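Local coordinates for protein PA0821 (Pseudomonas aeruginosa, PDB 7DRG) that probably acts as the immunity protein (antitoxin) that protects the cell against a putative VRR-NUC domain-containing effector of the type VI secretion system, at residues 36-41 and 180-185; 103-108 and 132-137; 207-212 and 226-231. All coordinates share one frame; numbering follows the deposited sequence.

How the contacts relate
Contacts 1 and 3 lie in the buried core, their centres about 12 Å apart, and they touch: the backbone of His-182 meets that of Asp-209 in a probable hydrogen bond, while Arg-41 forms a long, weak ion pair with Asp-209. Contact 2 is partly exposed, its centre about 24 Å from the centre of the chain and about 29 and 27 Å from those of contacts 1 and 3. The chemistry changes accordingly. Contact 1 is a regular antiparallel strand pair with aromatic and aliphatic packing on one face and an arginine-asparagine bond on the other, contact 3 ties two loops through one buried lysine, and contact 2 brings loop oxygens to the start of a helix.

Contact 1: residues 36-41 and 180-185; sequences AVLCLR and AGHAYN
Val-37 to Arg-41 pair with Asn-185 to Gly-181 as neighbouring antiparallel strands, the axes 4.5 Å apart and their directions 152° from each other. Six backbone hydrogen bonds make a regular ladder: Val-37/Asn-185, Cys-39/Ala-183 and Arg-41/Gly-181 are the hydrogen-bonded pairs, Leu-38/Tyr-184 and Leu-40/His-182 the non-hydrogen-bonded ones. Strand 34-46 has antiparallel neighbours on both edges, Leu-38 and Leu-40 also bonding through their backbones to Leu-18 and Val-150. At Gly-181 the partner chain turns a corner.

On one face Leu-38, Leu-40 and His-182 reach helix 152-157, while Leu-38 and Tyr-184 also touch Leu-208. Leu-38 CD1 sits over one face of the Tyr-184 ring, 4.0 Å from its centroid, a CH-pi contact. Leu-38 CB approaches the same ring at CE1, 3.6 Å away. Beyond the ring, the Tyr-184 hydroxyl bonds to the carbonyl of Leu-17.

The opposite face is more polar. The Arg-41 side chain leaves with CG opposite its own N (chi1 -171°) and bends at chi3 (74°), which brings the guanidinium back over Ala-183, whose CB touches CZ at 3.5 Å. From there NH1 donates to Asn-185 OD1 over 3.2 Å, in the plane of the amide carbonyl and close to that of the guanidinium. The other end of the amide, ND2, bonds to Gly-123 and Ser-149, so the Asn-185 amide is held at both ends. Water 1 accepts from Arg-41 NH2 at 3.1 Å and lies 2.9 Å from Tyr-184 O.

Contact 2: residues 103-108 and 132-137; sequences MDEDDH and KRSWQA
Asp-106 meets Arg-133 where the loop 103-108 passes the start of helix 134-139, with CA atoms 4.7 Å apart and the touching parts of the two segments running 130° from each other. This loop leads from helix 96-101 into strand 109-114 and the helix follows strand 126-131; the two strands pair antiparallel, with the contact at one end of the pair. The loop is folded into a type I turn from Asp-104 to Asp-107. Inside it, Asp-104 OD1 accepts from the backbone N of Asp-106, an Asx turn, and Asp-107 OD2 accepts from the N of Asp-104.

The turn presents its oxygens to the helix. Glu-105 O takes a hydrogen bond from Ser-134 N at 2.7 Å, and Asp-106 OD1 a weak one from Trp-135 N at 3.5 Å. The same carboxylate oxygen lies at the edge of the indole, 3.3 Å from Trp-135 CD1, with the carboxylate and ring planes 51° apart.

Arg-133 reaches back along the loop with an extended chain from CG to NE. Its NH1 donates to Asp-106 O over 2.9 Å, near the guanidinium plane and in that of the carbonyl, while His-108 CB packs on one guanidinium face, 3.7 Å from CZ. The imidazole itself turns to other partners: ND1 bonds to Gly-131 O and the ring stands edge-to-face with Tyr-130.

Gln-136 OE1 folds back to accept from Arg-133 N at 3.0 Å; the N3 side chain thus bonds the N-cap N-H, one half of a capping box, while the loop supplies Glu-105 O and, weakly, Asp-106 OD1 to the first turn.

Contact 3: residues 207-212 and 226-231; sequences GLDVGT and RIKTVS
Lys-228 comes to Asp-209 as a long straight arm, its side chain extended beyond CG, and crosses the aspartate side chain at about a right angle. The ammonium end and CE make the close approach. NZ lies 2.7 Å from Asp-209 OD1 in a salt bridge, entering on the syn side of the carboxylate and 16° out of its plane. A second bond, 2.6 Å long, runs from NZ to Val-210 O, with the donor tilted from the carbonyl plane, so that the ammonium is shared between Asp-209 OD1 and the carbonyl of the following residue, with a weak bond to Tyr-179 OH besides. Asp-209 CG stands opposite its backbone N (chi1 178°), which carries the carboxylate out to the lysine.

This buried salt bridge joins two irregular stretches of one long connection: 207-212 follows helix 191-204, the segment 226-231 leads into strand 233-237, and the short helix 213-216 lies between them. Trp-327 of helix 321-328 packs against Asp-209, Val-210 and Lys-228, and in this buried setting the attraction is probably strengthened. Water 4 donates to Asp-209 OD2 at 2.7 Å and is bonded weakly to NZ; OD2 also forms a long, weak ion pair with Arg-41.

Thr-229 stands beside the carboxylate with its methyl rather than its hydroxyl, CG2 being 4.0 Å from Asp-209 OD1. The torsion that places OG1 opposite the backbone N (chi1 -175°) sends the hydroxyl away to donate to Val-230 O at 2.8 Å, and Arg-330 bonds to the same OG1. Farther along, Ser-231 OG lies 3.8 Å from Gly-207 O and is weakly hydrogen-bonded to Ala-180 O.

Contact 1: residues 36-41 and 180-185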
loop_
_atom_site.group_PDB
_atom_site.type_symbol
_atom_site.label_atom_id
_atom_site.label_comp_id
_atom_site.label_asym_id
_atom_site.label_seq_id
_atom_site.Cartn_x
_atom_site.Cartn_y
_atom_site.Cartn_z
ATOM N N ALA B 36 11.745 10.004 -1.957
ATOM C CA ALA B 36 10.470 10.717 -2.137
ATOM C C ALA B 36 10.193 11.629 -0.948
ATOM O O ALA B 36 10.493 11.256 0.132
ATOM C CB ALA B 36 9.351 9.718 -2.316
ATOM N N VAL B 37 9.610 12.793 -1.202
ATOM C CA VAL B 37 9.242 13.683 -0.076
ATOM C C VAL B 37 7.856 14.246 -0.360
ATOM O O VAL B 37 7.619 14.682 -1.437
ATOM C CB VAL B 37 10.281 14.774 0.215
ATOM C CG1 VAL B 37 10.548 15.636 -0.986
ATOM C CG2 VAL B 37 9.875 15.624 1.407
ATOM N N LEU B 38 6.982 14.142 0.622
ATOM C CA LEU B 38 5.608 14.650 0.500
ATOM C C LEU B 38 5.645 16.171 0.619
ATOM O O LEU B 38 6.201 16.674 1.553
ATOM C CB LEU B 38 4.722 14.017 1.576
ATOM C CG LEU B 38 3.227 14.288 1.460
ATOM C CD1 LEU B 38 2.642 13.832 0.138
ATOM C CD2 LEU B 38 2.475 13.691 2.624
ATOM N N CYS B 39 5.045 16.835 -0.347
ATOM C CA CYS B 39 5.061 18.289 -0.347
ATOM C C CYS B 39 3.772 18.805 -0.978
ATOM O O CYS B 39 2.889 18.034 -1.368
ATOM C CB CYS B 39 6.307 18.806 -1.076
ATOM S SG CYS B 39 6.358 18.296 -2.804
ATOM N N LEU B 40 3.658 20.128 -1.044
ATOM C CA LEU B 40 2.547 20.791 -1.716
ATOM C C LEU B 40 3.043 21.242 -3.086
ATOM O O LEU B 40 3.846 22.176 -3.182
ATOM C CB LEU B 40 2.056 21.968 -0.883
ATOM C CG LEU B 40 1.021 22.895 -1.513
ATOM C CD1 LEU B 40 -0.174 22.110 -2.016
ATOM C CD2 LEU B 40 0.597 23.933 -0.472
ATOM N N ARG B 41 2.555 20.592 -4.138
ATOM C CA ARG B 41 3.058 20.800 -5.489
ATOM C C ARG B 41 1.956 21.316 -6.400
ATOM O O ARG B 41 0.805 20.869 -6.318
ATOM C CB ARG B 41 3.628 19.501 -6.066
ATOM C CG ARG B 41 4.363 19.670 -7.394
ATOM C CD ARG B 41 5.088 18.366 -7.774
ATOM N NE ARG B 41 4.172 17.322 -8.230
ATOM C CZ ARG B 41 4.546 16.048 -8.368
ATOM N NH1 ARG B 41 5.783 15.702 -8.058
ATOM N NH2 ARG B 41 3.695 15.135 -8.809
ATOM N N ALA B 180 -3.119 21.534 -8.060
ATOM C CA ALA B 180 -2.152 21.637 -6.977
ATOM C C ALA B 180 -2.688 20.910 -5.756
ATOM O O ALA B 180 -3.899 20.857 -5.534
ATOM C CB ALA B 180 -1.850 23.089 -6.603
ATOM N N GLY B 181 -1.772 20.366 -4.966
ATOM C CA GLY B 181 -2.146 19.645 -3.758
ATOM C C GLY B 181 -0.977 18.786 -3.314
ATOM O O GLY B 181 0.161 19.018 -3.707
ATOM N N HIS B 182 -1.284 17.785 -2.500
ATOM C CA HIS B 182 -0.241 16.861 -2.066
ATOM C C HIS B 182 0.338 16.061 -3.228
ATOM O O HIS B 182 -0.386 15.584 -4.109
ATOM C CB HIS B 182 -0.796 15.899 -1.021
ATOM C CG HIS B 182 -1.117 16.549 0.286
ATOM N ND1 HIS B 182 -2.374 17.021 0.588
ATOM C CD2 HIS B 182 -0.345 16.819 1.365
ATOM C CE1 HIS B 182 -2.369 17.539 1.803
ATOM N NE2 HIS B 182 -1.149 17.434 2.296
ATOM N N ALA B 183 1.658 15.909 -3.211
ATOM C CA ALA B 183 2.364 15.063 -4.165
ATOM C C ALA B 183 3.707 14.685 -3.566
ATOM O O ALA B 183 4.209 15.342 -2.652
ATOM C CB ALA B 183 2.575 15.755 -5.517
ATOM N N TYR B 184 4.281 13.610 -4.093
ATOM C CA TYR B 184 5.653 13.243 -3.774
ATOM C C TYR B 184 6.578 13.754 -4.864
ATOM O O TYR B 184 6.412 13.399 -6.035
ATOM C CB TYR B 184 5.824 11.731 -3.633
ATOM C CG TYR B 184 5.315 11.218 -2.323
ATOM C CD1 TYR B 184 6.081 11.323 -1.169
ATOM C CD2 TYR B 184 4.044 10.676 -2.221
ATOM C CE1 TYR B 184 5.598 10.877 0.044
ATOM C CE2 TYR B 184 3.558 10.215 -1.012
ATOM C CZ TYR B 184 4.336 10.327 0.114
ATOM O OH TYR B 184 3.855 9.886 1.325
ATOM N N ASN B 185 7.552 14.576 -4.482
ATOM C CA ASN B 185 8.698 14.786 -5.357
ATOM C C ASN B 185 9.586 13.559 -5.255
ATOM O O ASN B 185 9.849 13.078 -4.152
ATOM C CB ASN B 185 9.487 16.032 -4.959
ATOM C CG ASN B 185 8.806 17.311 -5.377
ATOM O OD1 ASN B 185 7.972 17.313 -6.285
ATOM N ND2 ASN B 185 9.175 18.411 -4.736
HETATM O O HOH W 1 5.404 12.541 -8.614
#

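Contact 2: residues 103-108 and 132-137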
loop_
_atom_site.group_PDB
_atom_site.type_symbol
_atom_site.label_atom_id
_atom_site.label_comp_id
_atom_site.label_asym_id
_atom_site.label_seq_id
_atom_site.Cartn_x
_atom_site.Cartn_y
_atom_site.Cartn_z
HETATM N N MSE B 103 19.243 31.671 -25.300
HETATM C CA MSE B 103 18.434 30.704 -26.025
HETATM C C MSE B 103 17.485 31.385 -26.994
HETATM O O MSE B 103 17.087 32.531 -26.782
HETATM C CB MSE B 103 17.658 29.830 -25.036
HETATM C CG MSE B 103 18.564 29.188 -24.012
HETATM SE SE MSE B 103 17.563 28.150 -22.692
HETATM C CE MSE B 103 17.960 26.359 -23.343
ATOM N N ASP B 104 17.142 30.691 -28.073
ATOM C CA ASP B 104 16.144 31.188 -29.006
ATOM C C ASP B 104 14.956 30.229 -29.034
ATOM O O ASP B 104 14.863 29.286 -28.234
ATOM C CB ASP B 104 16.748 31.417 -30.398
ATOM C CG ASP B 104 17.353 30.157 -31.014
ATOM O OD1 ASP B 104 16.977 29.026 -30.639
ATOM O OD2 ASP B 104 18.232 30.308 -31.895
ATOM N N GLU B 105 14.038 30.481 -29.968
ATOM C CA GLU B 105 12.762 29.779 -29.962
ATOM C C GLU B 105 12.904 28.288 -30.233
ATOM O O GLU B 105 12.003 27.522 -29.877
ATOM C CB GLU B 105 11.808 30.404 -30.980
ATOM C CG GLU B 105 12.291 30.339 -32.417
ATOM C CD GLU B 105 12.944 31.633 -32.882
ATOM O OE1 GLU B 105 13.374 32.440 -32.026
ATOM O OE2 GLU B 105 13.013 31.849 -34.112
ATOM N N ASP B 106 14.008 27.852 -30.838
ATOM C CA ASP B 106 14.196 26.433 -31.115
ATOM C C ASP B 106 14.953 25.693 -30.021
ATOM O O ASP B 106 15.172 24.484 -30.152
ATOM C CB ASP B 106 14.907 26.247 -32.459
ATOM C CG ASP B 106 13.971 26.429 -33.632
ATOM O OD1 ASP B 106 12.796 26.017 -33.520
ATOM O OD2 ASP B 106 14.403 26.985 -34.661
ATOM N N ASP B 107 15.346 26.369 -28.946
ATOM C CA ASP B 107 15.932 25.670 -27.812
ATOM C C ASP B 107 14.841 25.110 -26.904
ATOM O O ASP B 107 13.732 25.648 -26.826
ATOM C CB ASP B 107 16.847 26.602 -27.018
ATOM C CG ASP B 107 18.132 26.914 -27.754
ATOM O OD1 ASP B 107 18.767 25.972 -28.275
ATOM O OD2 ASP B 107 18.506 28.102 -27.815
ATOM N N HIS B 108 15.162 24.007 -26.235
ATOM C CA HIS B 108 14.262 23.366 -25.284
ATOM C C HIS B 108 14.513 23.936 -23.894
ATOM O O HIS B 108 15.656 23.983 -23.435
ATOM C CB HIS B 108 14.479 21.847 -25.308
ATOM C CG HIS B 108 13.917 21.112 -24.128
ATOM N ND1 HIS B 108 12.573 21.102 -23.819
ATOM C CD2 HIS B 108 14.520 20.332 -23.200
ATOM C CE1 HIS B 108 12.374 20.361 -22.743
ATOM N NE2 HIS B 108 13.540 19.880 -22.348
ATOM N N LYS B 132 8.712 23.217 -24.601
ATOM C CA LYS B 132 8.878 22.653 -25.938
ATOM C C LYS B 132 9.526 23.658 -26.881
ATOM O O LYS B 132 9.321 24.870 -26.769
ATOM C CB LYS B 132 7.530 22.214 -26.507
ATOM C CG LYS B 132 6.737 21.291 -25.582
ATOM C CD LYS B 132 7.566 20.077 -25.185
ATOM C CE LYS B 132 7.758 19.142 -26.361
ATOM N NZ LYS B 132 8.623 17.970 -26.013
ATOM N N ARG B 133 10.295 23.134 -27.836
ATOM C CA ARG B 133 10.902 23.961 -28.869
ATOM C C ARG B 133 9.843 24.467 -29.842
ATOM O O ARG B 133 8.785 23.857 -30.019
ATOM C CB ARG B 133 11.955 23.166 -29.646
ATOM C CG ARG B 133 12.965 22.450 -28.786
ATOM C CD ARG B 133 13.706 21.416 -29.617
ATOM N NE ARG B 133 14.605 20.598 -28.814
ATOM C CZ ARG B 133 15.870 20.917 -28.560
ATOM N NH1 ARG B 133 16.382 22.042 -29.038
ATOM N NH2 ARG B 133 16.623 20.111 -27.822
ATOM N N SER B 134 10.157 25.589 -30.501
ATOM C CA SER B 134 9.228 26.160 -31.468
ATOM C C SER B 134 8.805 25.137 -32.519
ATOM O O SER B 134 7.616 25.012 -32.827
ATOM C CB SER B 134 9.861 27.385 -32.137
ATOM O OG SER B 134 9.084 27.826 -33.235
ATOM N N TRP B 135 9.768 24.399 -33.091
ATOM C CA TRP B 135 9.414 23.444 -34.141
ATOM C C TRP B 135 8.652 22.255 -33.586
ATOM O O TRP B 135 7.801 21.690 -34.281
ATOM C CB TRP B 135 10.655 22.962 -34.897
ATOM C CG TRP B 135 11.658 22.207 -34.079
ATOM C CD1 TRP B 135 12.797 22.711 -33.529
ATOM C CD2 TRP B 135 11.638 20.808 -33.748
ATOM N NE1 TRP B 135 13.481 21.725 -32.869
ATOM C CE2 TRP B 135 12.794 20.546 -32.986
ATOM C CE3 TRP B 135 10.751 19.756 -34.007
ATOM C CZ2 TRP B 135 13.093 19.282 -32.492
ATOM C CZ3 TRP B 135 11.047 18.495 -33.514
ATOM C CH2 TRP B 135 12.210 18.266 -32.760
ATOM N N GLN B 136 8.934 21.866 -32.341
ATOM C CA GLN B 136 8.154 20.814 -31.700
ATOM C C GLN B 136 6.698 21.228 -31.567
ATOM O O GLN B 136 5.788 20.441 -31.858
ATOM C CB GLN B 136 8.749 20.481 -30.332
ATOM C CG GLN B 136 9.968 19.579 -30.412
ATOM C CD GLN B 136 10.655 19.379 -29.073
ATOM O OE1 GLN B 136 10.524 20.196 -28.163
ATOM N NE2 GLN B 136 11.391 18.283 -28.948
ATOM N N ALA B 137 6.461 22.470 -31.129
ATOM C CA ALA B 137 5.100 22.980 -31.022
ATOM C C ALA B 137 4.417 23.018 -32.382
ATOM O O ALA B 137 3.232 22.690 -32.497
ATOM C CB ALA B 137 5.098 24.368 -30.374
HETATM O O HOH W 2 11.312 26.383 -25.531
HETATM O O HOH W 3 18.952 23.806 -29.999
#

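Contact 3: residues 207-212 and 226-231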
loop_
_atom_site.group_PDB
_atom_site.type_symbol
_atom_site.label_atom_id
_atom_site.label_comp_id
_atom_site.label_asym_id
_atom_site.label_seq_id
_atom_site.Cartn_x
_atom_site.Cartn_y
_atom_site.Cartn_z
ATOM N N GLY B 207 -6.186 11.851 -2.235
ATOM C CA GLY B 207 -5.902 13.236 -2.563
ATOM C C GLY B 207 -4.520 13.495 -3.114
ATOM O O GLY B 207 -4.161 14.643 -3.388
ATOM N N LEU B 208 -3.725 12.452 -3.300
ATOM C CA LEU B 208 -2.357 12.600 -3.770
ATOM C C LEU B 208 -2.316 12.599 -5.291
ATOM O O LEU B 208 -2.884 11.707 -5.926
ATOM C CB LEU B 208 -1.513 11.449 -3.231
ATOM C CG LEU B 208 -0.067 11.509 -3.688
ATOM C CD1 LEU B 208 0.749 12.239 -2.623
ATOM C CD2 LEU B 208 0.441 10.098 -3.974
ATOM N N ASP B 209 -1.620 13.573 -5.872
ATOM C CA ASP B 209 -1.328 13.511 -7.294
ATOM C C ASP B 209 -0.148 12.583 -7.541
ATOM O O ASP B 209 0.785 12.516 -6.740
ATOM C CB ASP B 209 -1.010 14.901 -7.854
ATOM C CG ASP B 209 -0.653 14.856 -9.326
ATOM O OD1 ASP B 209 -1.474 14.330 -10.109
ATOM O OD2 ASP B 209 0.441 15.340 -9.698
ATOM N N VAL B 210 -0.190 11.880 -8.678
ATOM C CA VAL B 210 0.813 10.887 -9.049
ATOM C C VAL B 210 1.235 11.125 -10.491
ATOM O O VAL B 210 0.431 11.543 -11.327
ATOM C CB VAL B 210 0.258 9.451 -8.873
ATOM C CG1 VAL B 210 1.222 8.406 -9.410
ATOM C CG2 VAL B 210 -0.056 9.192 -7.409
ATOM N N GLY B 211 2.506 10.863 -10.779
ATOM C CA GLY B 211 2.994 10.832 -12.146
ATOM C C GLY B 211 3.899 12.012 -12.465
ATOM O O GLY B 211 4.236 12.834 -11.612
ATOM N N THR B 212 4.299 12.063 -13.736
ATOM C CA THR B 212 5.274 13.031 -14.238
ATOM C C THR B 212 4.622 13.834 -15.360
ATOM O O THR B 212 4.471 13.337 -16.480
ATOM C CB THR B 212 6.534 12.318 -14.720
ATOM O OG1 THR B 212 7.055 11.515 -13.656
ATOM C CG2 THR B 212 7.580 13.330 -15.131
ATOM N N ARG B 226 -9.539 17.933 -22.033
ATOM C CA ARG B 226 -9.973 17.277 -20.805
ATOM C C ARG B 226 -8.942 17.542 -19.716
ATOM O O ARG B 226 -7.924 18.197 -19.951
ATOM C CB ARG B 226 -10.186 15.779 -21.044
ATOM C CG ARG B 226 -11.311 15.509 -22.029
ATOM C CD ARG B 226 -11.778 14.080 -22.031
ATOM N NE ARG B 226 -13.068 13.989 -22.706
ATOM C CZ ARG B 226 -13.987 13.071 -22.436
ATOM N NH1 ARG B 226 -13.753 12.158 -21.503
ATOM N NH2 ARG B 226 -15.136 13.070 -23.097
ATOM N N ILE B 227 -9.210 17.041 -18.503
ATOM C CA ILE B 227 -8.296 17.214 -17.379
ATOM C C ILE B 227 -7.929 15.864 -16.778
ATOM O O ILE B 227 -8.681 14.887 -16.860
ATOM C CB ILE B 227 -8.871 18.129 -16.273
ATOM C CG1 ILE B 227 -10.159 17.538 -15.688
ATOM C CG2 ILE B 227 -9.086 19.543 -16.797
ATOM C CD1 ILE B 227 -10.673 18.300 -14.488
ATOM N N LYS B 228 -6.753 15.828 -16.152
ATOM C CA LYS B 228 -6.274 14.613 -15.508
ATOM C C LYS B 228 -6.966 14.376 -14.174
ATOM O O LYS B 228 -7.406 13.258 -13.880
ATOM C CB LYS B 228 -4.762 14.707 -15.306
ATOM C CG LYS B 228 -4.145 13.526 -14.566
ATOM C CD LYS B 228 -2.774 13.936 -14.058
ATOM C CE LYS B 228 -2.163 12.896 -13.142
ATOM N NZ LYS B 228 -0.881 13.400 -12.564
ATOM N N THR B 229 -7.054 15.410 -13.345
ATOM C CA THR B 229 -7.501 15.215 -11.977
ATOM C C THR B 229 -7.898 16.553 -11.379
ATOM O O THR B 229 -7.454 17.616 -11.825
ATOM C CB THR B 229 -6.408 14.572 -11.112
ATOM O OG1 THR B 229 -6.928 14.301 -9.805
ATOM C CG2 THR B 229 -5.214 15.517 -10.975
ATOM N N VAL B 230 -8.743 16.475 -10.362
ATOM C CA VAL B 230 -8.944 17.586 -9.447
ATOM C C VAL B 230 -8.006 17.397 -8.260
ATOM O O VAL B 230 -7.513 16.297 -7.993
ATOM C CB VAL B 230 -10.416 17.689 -8.994
ATOM C CG1 VAL B 230 -11.351 17.602 -10.191
ATOM C CG2 VAL B 230 -10.744 16.592 -7.976
ATOM N N SER B 231 -7.736 18.482 -7.547
ATOM C CA SER B 231 -7.016 18.398 -6.282
ATOM C C SER B 231 -7.434 19.601 -5.451
ATOM O O SER B 231 -8.515 20.156 -5.663
ATOM C CB SER B 231 -5.496 18.317 -6.509
ATOM O OG SER B 231 -4.858 17.884 -5.314
HETATM O O HOH W 4 1.180 15.431 -12.297
#